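Local coordinates for homoserine O-acetyltransferase (Bacillus anthracis str. 'Ames Ancestor', PDB 3I1I), which probably transfers an acetyl group from acetyl-CoA to the hydroxyl of L-homoserine, an early step on the route to methionine, at residues T36-R39 against E40-V44; E234-Y237 against E238-P242; G59-T62 against A63-E67; P182-I186 against I187-N191. All blocks are in the same frame, centred on the assembly; numbering follows the deposited sequence.

Interaction 1 (T36-R39 against E40-V44)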
# COMPACT_ATOMS: atom_id res chain seq x y z
N THR A 36 -21.92 -5.83 37.88
CA THR A 36 -23.05 -6.62 38.30
C THR A 36 -24.34 -6.15 37.65
O THR A 36 -24.69 -4.96 37.71
CB THR A 36 -23.21 -6.52 39.85
OG1 THR A 36 -21.96 -6.83 40.45
CG2 THR A 36 -24.26 -7.49 40.41
N LEU A 37 -25.07 -7.09 37.08
CA LEU A 37 -26.36 -6.79 36.48
C LEU A 37 -27.36 -6.46 37.59
O LEU A 37 -27.45 -7.16 38.56
CB LEU A 37 -26.79 -8.02 35.71
CG LEU A 37 -27.98 -7.95 34.74
CD1 LEU A 37 -27.72 -6.90 33.63
CD2 LEU A 37 -28.23 -9.37 34.21
N ASN A 38 -28.08 -5.35 37.49
CA ASN A 38 -29.05 -4.98 38.53
C ASN A 38 -30.39 -5.75 38.34
O ASN A 38 -30.57 -6.44 37.32
CB ASN A 38 -29.20 -3.46 38.61
CG ASN A 38 -29.97 -2.88 37.46
OD1 ASN A 38 -30.53 -3.61 36.64
ND2 ASN A 38 -30.03 -1.56 37.40
N ARG A 39 -31.31 -5.66 39.29
CA ARG A 39 -32.51 -6.53 39.28
C ARG A 39 -33.36 -6.22 38.07
O ARG A 39 -33.91 -7.13 37.45
CB ARG A 39 -33.37 -6.36 40.55
CG ARG A 39 -34.61 -7.31 40.63
CD ARG A 39 -34.49 -8.35 41.76
NE ARG A 39 -33.10 -8.61 42.14
CZ ARG A 39 -32.43 -7.93 43.07
NH1 ARG A 39 -33.03 -6.95 43.73
NH2 ARG A 39 -31.17 -8.23 43.34
N GLU A 40 -33.43 -4.95 37.71
CA GLU A 40 -34.22 -4.51 36.59
C GLU A 40 -33.48 -4.75 35.26
O GLU A 40 -34.08 -4.62 34.19
CB GLU A 40 -34.58 -3.03 36.76
CG GLU A 40 -34.91 -2.57 38.24
CD GLU A 40 -33.63 -2.10 39.05
OE1 GLU A 40 -32.74 -2.94 39.37
OE2 GLU A 40 -33.51 -0.88 39.38
N ARG A 41 -32.19 -5.09 35.31
CA ARG A 41 -31.40 -5.26 34.11
C ARG A 41 -31.36 -3.97 33.26
O ARG A 41 -31.43 -3.99 32.04
CB ARG A 41 -31.95 -6.44 33.32
CG ARG A 41 -31.63 -7.71 34.01
CD ARG A 41 -32.58 -8.82 33.69
NE ARG A 41 -32.37 -9.98 34.54
CZ ARG A 41 -32.77 -11.21 34.23
NH1 ARG A 41 -33.42 -11.45 33.10
NH2 ARG A 41 -32.51 -12.20 35.06
N SER A 42 -31.29 -2.85 33.95
CA SER A 42 -31.34 -1.53 33.34
C SER A 42 -29.97 -0.86 33.32
O SER A 42 -29.87 0.29 32.92
CB SER A 42 -32.30 -0.64 34.13
OG SER A 42 -31.92 -0.63 35.49
N ASN A 43 -28.93 -1.54 33.76
CA ASN A 43 -27.60 -0.93 33.86
C ASN A 43 -26.54 -1.55 32.92
O ASN A 43 -25.36 -1.60 33.24
CB ASN A 43 -27.13 -0.96 35.31
CG ASN A 43 -26.90 -2.37 35.81
OD1 ASN A 43 -27.48 -3.33 35.29
ND2 ASN A 43 -25.99 -2.52 36.79
N VAL A 44 -26.97 -2.01 31.76
CA VAL A 44 -26.07 -2.69 30.83
C VAL A 44 -25.46 -1.75 29.77
O VAL A 44 -26.18 -1.01 29.09
CB VAL A 44 -26.78 -3.85 30.08
CG1 VAL A 44 -25.77 -4.62 29.18
CG2 VAL A 44 -27.48 -4.79 31.09
O HOH W 1 -31.00 -9.25 36.83
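The side-chain amides of N38 and N43 are stacked, their planes 11° apart and the two side chains running in opposite directions. N43 CG lies 3.5 Å from N38 CG. N43 ND2 donates in its own plane to T36 O at 2.9 Å. N43 OD1 accepts N38 N at 3.0 Å in a nearly straight bond (169°), though the donor comes in tilted from the amide plane. One asparagine thus bridges two backbone groups of 36-38, and its ND2 also reaches Q85 O. N38 ND2 donates in plane to S42 OG at 2.8 Å, while N38 OD1 takes the backbone N of S42 at 2.9 Å. N38 CG sits between backbone N and carbonyl carbon (chi1 74°), which turns the amide over the turn that follows. R41 NE donates in plane to a water, which in turn donates to N38 O. R41 NH1 forms a salt bridge with E300 of the second subunit and donates to G144 O. The L37 methyls lie against R41 CG and V44, with CD1 3.3 Å from V44 CG2. R41 N bonds N38 O at 2.9 Å, closing a type I beta turn between strands 24-34 and 44-48 of the alpha/beta hydrolase sheet.

Interaction 2 (E234-Y237 against E238-P242)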
# COMPACT_ATOMS: atom_id res chain seq x y z
N GLU A 234 0.41 13.27 11.26
CA GLU A 234 1.66 13.20 10.52
C GLU A 234 2.89 13.59 11.37
O GLU A 234 3.97 12.99 11.25
CB GLU A 234 1.59 14.03 9.24
CG GLU A 234 1.49 15.53 9.41
CD GLU A 234 2.82 16.19 9.66
OE1 GLU A 234 2.79 17.41 9.93
OE2 GLU A 234 3.89 15.52 9.60
N HIS A 235 2.71 14.56 12.23
CA HIS A 235 3.80 15.02 13.02
C HIS A 235 4.27 13.98 14.05
O HIS A 235 5.42 13.98 14.47
CB HIS A 235 3.45 16.33 13.70
CG HIS A 235 4.66 17.08 14.15
ND1 HIS A 235 4.86 17.45 15.46
CD2 HIS A 235 5.75 17.48 13.46
CE1 HIS A 235 6.02 18.08 15.55
NE2 HIS A 235 6.58 18.12 14.35
N PHE A 236 3.37 13.09 14.45
CA PHE A 236 3.76 12.00 15.30
C PHE A 236 4.89 11.20 14.67
O PHE A 236 5.84 10.87 15.36
CB PHE A 236 2.59 11.07 15.63
CG PHE A 236 2.99 9.86 16.43
CD1 PHE A 236 3.03 9.91 17.80
CD2 PHE A 236 3.34 8.68 15.78
CE1 PHE A 236 3.39 8.77 18.56
CE2 PHE A 236 3.70 7.55 16.50
CZ PHE A 236 3.72 7.58 17.91
N TYR A 237 4.79 10.88 13.38
CA TYR A 237 5.83 10.04 12.74
C TYR A 237 7.15 10.81 12.56
O TYR A 237 8.24 10.22 12.62
CB TYR A 237 5.36 9.50 11.39
CG TYR A 237 4.01 8.81 11.44
CD1 TYR A 237 3.90 7.48 11.78
CD2 TYR A 237 2.84 9.50 11.14
CE1 TYR A 237 2.67 6.85 11.82
CE2 TYR A 237 1.62 8.90 11.20
CZ TYR A 237 1.53 7.57 11.54
OH TYR A 237 0.33 6.93 11.58
N GLU A 238 7.03 12.11 12.31
CA GLU A 238 8.15 12.98 12.07
C GLU A 238 9.04 13.09 13.32
O GLU A 238 10.27 13.05 13.20
CB GLU A 238 7.67 14.38 11.64
CG GLU A 238 8.69 15.19 10.92
CD GLU A 238 9.04 14.66 9.49
OE1 GLU A 238 8.21 13.98 8.84
OE2 GLU A 238 10.20 14.92 9.03
N THR A 239 8.41 13.21 14.50
CA THR A 239 9.16 13.25 15.76
C THR A 239 9.44 11.89 16.39
O THR A 239 10.41 11.75 17.10
CB THR A 239 8.46 14.13 16.80
OG1 THR A 239 7.16 13.57 17.05
CG2 THR A 239 8.32 15.57 16.25
N THR A 240 8.64 10.87 16.15
CA THR A 240 8.89 9.57 16.80
C THR A 240 9.90 8.70 16.05
O THR A 240 10.64 7.93 16.69
CB THR A 240 7.56 8.77 17.00
OG1 THR A 240 6.64 9.60 17.72
CG2 THR A 240 7.76 7.45 17.78
N TYR A 241 9.92 8.79 14.71
CA TYR A 241 10.91 8.09 13.89
C TYR A 241 11.63 9.13 13.01
O TYR A 241 11.45 9.17 11.77
CB TYR A 241 10.22 6.98 13.06
CG TYR A 241 9.17 6.26 13.85
CD1 TYR A 241 7.83 6.66 13.77
CD2 TYR A 241 9.51 5.23 14.74
CE1 TYR A 241 6.86 6.04 14.51
CE2 TYR A 241 8.54 4.60 15.51
CZ TYR A 241 7.21 5.02 15.38
OH TYR A 241 6.23 4.42 16.12
N PRO A 242 12.43 9.99 13.64
CA PRO A 242 12.95 11.13 12.90
C PRO A 242 13.97 10.72 11.85
O PRO A 242 14.66 9.70 11.98
CB PRO A 242 13.62 11.99 13.99
CG PRO A 242 14.06 11.00 15.04
CD PRO A 242 13.10 9.82 14.95
O HOH W 2 5.67 12.52 8.88
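T240 sits over one face of the F236 ring. Its OG1 is 3.4 Å above the plane, over the ring centre, and CB makes a CH-pi contact 16° off the ring normal. T239 instead lays its methyl CG2 over a face of the H235 imidazole, 3.8 Å from the centroid. Both rings have CG anti to the backbone N (chi1 -161° for H235 and 175° for F236), which carries them along the helix toward the threonines one turn on. Each threonine hydroxyl donates back to the carbonyl that its own N also bonds. T239 OG1 reaches H235 O at 3.1 Å, and T240 OG1 reaches F236 O at 2.8 Å. In both cases hydroxyl and amide come from opposite faces of the carbonyl plane. The Y241 ring crosses F236 at a slant, with CE1 4.0 Å from F236 CE2. A water donates to both E234 O and E238 OE1; that carboxylate oxygen also accepts I186 N of the third subunit. E234 OE2 bonds Y325 of the third subunit. The helix 234-240 ends here, with Y241 packed on helix 259-270, F236 stacked on F232, and Y237 OH bonded to F228 O and F232 N.

Interaction 3 (G59-T62 against A63-E67)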
# COMPACT_ATOMS: atom_id res chain seq x y z
N GLY A 59 -9.52 -4.90 32.45
CA GLY A 59 -9.08 -5.84 33.46
C GLY A 59 -8.06 -6.81 32.92
O GLY A 59 -7.37 -6.52 31.93
N LYS A 60 -7.95 -7.94 33.63
CA LYS A 60 -6.95 -8.97 33.34
C LYS A 60 -7.52 -10.34 33.54
O LYS A 60 -8.41 -10.54 34.36
CB LYS A 60 -5.77 -8.86 34.28
CG LYS A 60 -5.25 -7.45 34.55
CD LYS A 60 -3.87 -7.54 35.21
CE LYS A 60 -3.23 -6.18 35.42
NZ LYS A 60 -1.76 -6.25 35.69
N TYR A 61 -6.97 -11.29 32.79
CA TYR A 61 -7.37 -12.68 32.85
C TYR A 61 -6.60 -13.47 33.94
O TYR A 61 -7.07 -14.49 34.41
CB TYR A 61 -7.13 -13.37 31.51
CG TYR A 61 -7.98 -12.88 30.36
CD1 TYR A 61 -9.38 -12.89 30.44
CD2 TYR A 61 -7.40 -12.45 29.18
CE1 TYR A 61 -10.16 -12.45 29.38
CE2 TYR A 61 -8.16 -12.02 28.12
CZ TYR A 61 -9.55 -12.02 28.22
OH TYR A 61 -10.31 -11.60 27.17
N THR A 62 -5.40 -13.02 34.31
CA THR A 62 -4.68 -13.57 35.49
C THR A 62 -4.04 -12.37 36.17
O THR A 62 -3.84 -11.32 35.53
CB THR A 62 -3.58 -14.61 35.11
OG1 THR A 62 -2.40 -13.93 34.69
CG2 THR A 62 -4.05 -15.54 33.97
N ALA A 63 -3.71 -12.51 37.44
CA ALA A 63 -3.07 -11.38 38.14
C ALA A 63 -1.63 -11.15 37.66
O ALA A 63 -1.05 -10.13 37.97
CB ALA A 63 -3.14 -11.56 39.65
N HIS A 64 -1.07 -12.05 36.87
CA HIS A 64 0.28 -11.83 36.33
C HIS A 64 0.27 -11.36 34.88
O HIS A 64 1.30 -11.41 34.21
CB HIS A 64 1.16 -13.09 36.49
CG HIS A 64 0.67 -14.29 35.72
ND1 HIS A 64 0.89 -14.45 34.37
CD2 HIS A 64 -0.02 -15.39 36.13
CE1 HIS A 64 0.34 -15.59 33.96
NE2 HIS A 64 -0.22 -16.18 35.01
N ASP A 65 -0.89 -10.90 34.38
CA ASP A 65 -0.95 -10.32 33.03
C ASP A 65 -0.14 -9.03 33.02
O ASP A 65 -0.34 -8.14 33.84
CB ASP A 65 -2.40 -9.97 32.61
CG ASP A 65 -3.25 -11.19 32.25
OD1 ASP A 65 -2.72 -12.32 32.20
OD2 ASP A 65 -4.48 -11.00 32.01
N GLU A 66 0.75 -8.91 32.04
CA GLU A 66 1.59 -7.73 31.90
C GLU A 66 0.71 -6.50 31.71
O GLU A 66 0.92 -5.47 32.35
CB GLU A 66 2.50 -7.84 30.67
CG GLU A 66 3.24 -9.19 30.52
CD GLU A 66 4.56 -9.25 31.30
OE1 GLU A 66 4.78 -8.39 32.19
OE2 GLU A 66 5.36 -10.18 31.02
N GLU A 67 -0.26 -6.64 30.81
CA GLU A 67 -1.16 -5.57 30.40
C GLU A 67 -2.60 -5.84 30.78
O GLU A 67 -2.99 -6.98 31.07
CB GLU A 67 -1.07 -5.40 28.88
CG GLU A 67 0.27 -4.80 28.49
CD GLU A 67 0.65 -4.97 27.03
OE1 GLU A 67 -0.25 -5.16 26.16
OE2 GLU A 67 1.88 -4.88 26.76
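T62 lies over one face of the H64 imidazole. Its OG1 stands 3.0 Å above the ring plane, over the centre, and CB makes a CH-pi contact 24° off the ring normal. The chi1 of T62, 81°, puts OG1 near its own main chain, where it donates to D65 OD1 at 3.0 Å and accepts H64 N. The D65 carboxylate turns back over the preceding residues. Its OD2 takes two backbone N-H groups from the same face, Y61 N at 2.6 Å on the syn side and T62 N at 3.2 Å from above the carboxylate plane. Three bonds from residues 61 and 62 hold this carboxylate. K60 runs alongside D65 in the opposite direction, with CB 3.4 Å from D65 OD2. Its extended chain carries NZ to the backbone D65 O at 3.0 Å, and the carboxylate is too far for a salt bridge. The Y61 ring, just before the turn, stacks with H56 and H103 and bonds E32 through OH. D65 N bonds T62 O at 3.2 Å. The surface loop between strands 44-48 and 75-76 thus makes a type I beta turn, T62 to D65, with an ST turn at T62.

Interaction 4 (P182-I186 against I187-N191)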
# COMPACT_ATOMS: atom_id res chain seq x y z
N PRO A 182 -20.33 7.26 10.05
CA PRO A 182 -21.48 6.46 9.65
C PRO A 182 -21.23 5.67 8.37
O PRO A 182 -21.96 4.73 8.09
CB PRO A 182 -22.59 7.50 9.44
CG PRO A 182 -21.90 8.78 9.28
CD PRO A 182 -20.60 8.70 9.95
N GLN A 183 -20.23 6.10 7.60
CA GLN A 183 -19.89 5.47 6.33
C GLN A 183 -18.40 5.52 6.20
O GLN A 183 -17.83 6.57 6.42
CB GLN A 183 -20.52 6.24 5.16
CG GLN A 183 -22.03 6.29 5.19
CD GLN A 183 -22.63 7.15 4.06
OE1 GLN A 183 -22.35 8.34 3.98
NE2 GLN A 183 -23.49 6.54 3.22
N ASN A 184 -17.74 4.40 5.91
CA ASN A 184 -16.29 4.43 5.90
C ASN A 184 -15.85 5.37 4.77
O ASN A 184 -16.28 5.22 3.63
CB ASN A 184 -15.69 3.05 5.70
CG ASN A 184 -14.23 3.02 6.13
OD1 ASN A 184 -13.95 3.33 7.28
ND2 ASN A 184 -13.31 2.64 5.23
N PRO A 185 -15.03 6.37 5.09
CA PRO A 185 -14.62 7.29 4.04
C PRO A 185 -13.99 6.58 2.87
O PRO A 185 -13.34 5.55 3.05
CB PRO A 185 -13.61 8.20 4.73
CG PRO A 185 -14.03 8.16 6.17
CD PRO A 185 -14.47 6.73 6.40
N ILE A 186 -14.20 7.13 1.69
CA ILE A 186 -13.67 6.56 0.46
C ILE A 186 -12.14 6.46 0.53
O ILE A 186 -11.58 5.45 0.17
CB ILE A 186 -14.07 7.43 -0.77
CG1 ILE A 186 -15.60 7.47 -0.92
CG2 ILE A 186 -13.42 6.91 -2.06
CD1 ILE A 186 -16.28 6.09 -1.05
N ILE A 187 -11.48 7.52 1.02
CA ILE A 187 -10.02 7.55 1.11
C ILE A 187 -9.50 6.40 1.94
O ILE A 187 -8.55 5.72 1.52
CB ILE A 187 -9.48 8.89 1.66
CG1 ILE A 187 -7.96 8.98 1.51
CG2 ILE A 187 -9.89 9.15 3.17
CD1 ILE A 187 -7.43 10.52 1.77
N THR A 188 -10.12 6.17 3.09
CA THR A 188 -9.73 5.05 3.93
C THR A 188 -10.13 3.69 3.32
O THR A 188 -9.42 2.71 3.43
CB THR A 188 -10.39 5.21 5.31
OG1 THR A 188 -10.09 6.51 5.82
CG2 THR A 188 -9.93 4.14 6.28
N SER A 189 -11.27 3.63 2.66
CA SER A 189 -11.71 2.37 2.08
C SER A 189 -10.76 1.86 1.02
O SER A 189 -10.53 0.64 0.92
CB SER A 189 -13.12 2.52 1.50
OG SER A 189 -14.03 2.96 2.50
N VAL A 190 -10.19 2.78 0.25
CA VAL A 190 -9.22 2.38 -0.78
C VAL A 190 -7.79 2.31 -0.20
O VAL A 190 -7.06 1.32 -0.37
CB VAL A 190 -9.26 3.34 -2.01
CG1 VAL A 190 -8.29 2.86 -3.07
CG2 VAL A 190 -10.72 3.48 -2.56
N ASN A 191 -7.38 3.37 0.49
CA ASN A 191 -5.96 3.47 0.83
C ASN A 191 -5.58 2.47 1.88
O ASN A 191 -4.49 1.97 1.85
CB ASN A 191 -5.55 4.88 1.27
CG ASN A 191 -4.22 5.28 0.69
OD1 ASN A 191 -3.85 4.84 -0.39
ND2 ASN A 191 -3.49 6.12 1.40
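Hydrogen bonds converge on S189. Its N reaches P185 O at 2.9 Å in the carbonyl plane, and its OG reaches the same oxygen at 2.7 Å from above that plane. N184 ND2 donates to S189 OG at 2.8 Å, tilted 21° from its amide plane. With OG anti to its carbonyl carbon (chi1 -58°), S189 can reach both P185 O and N184 ND2. V190 N continues the helix with a bond to I186 O at 3.0 Å. Apolar contacts are looser. P185 CB lies 4.1 Å from I187 CG2, and I186 CG2 lies 4.4 Å from V190 CG2. The methyl T188 CG2 approaches N184 ND2 at 3.8 Å, while T188 OG1 bonds L320 O. Several partners come from outside: N184 OD1 accepts Q321 NE2, and R243 of the third subunit bonds N184 O. P185 is the N-cap residue of helix 186-202, and as a proline it brings no side-chain hydroxyl or amide to the cap. In this buried setting, both ends of the N184 amide have partners, S189 OG acts as donor and acceptor, and P185 O takes two bonds. The polar atoms at the helix start are paired partly with each other and partly with Q321 and the third subunit.

How the interactions relate
Interactions 2 and 4 meet through the assembly. Within one chain their nearest atoms are about 11 Å apart, yet E238 of one subunit accepts I186 N of another. Y237 packs on I186 and I186 on Y241 across the same boundary. Interaction 1 lies on the opposite side of the chain centre from both, with centres 45 Å from interaction 2 and 37 Å from interaction 4, and it faces the second subunit instead. Interaction 3 is about 14 Å from interaction 1 at the nearest atoms and touches no other chain. Interactions 2 and 4 each have a side chain, Y237 and T188, near but not touching the probable catalytic triad S155, H351 and D318.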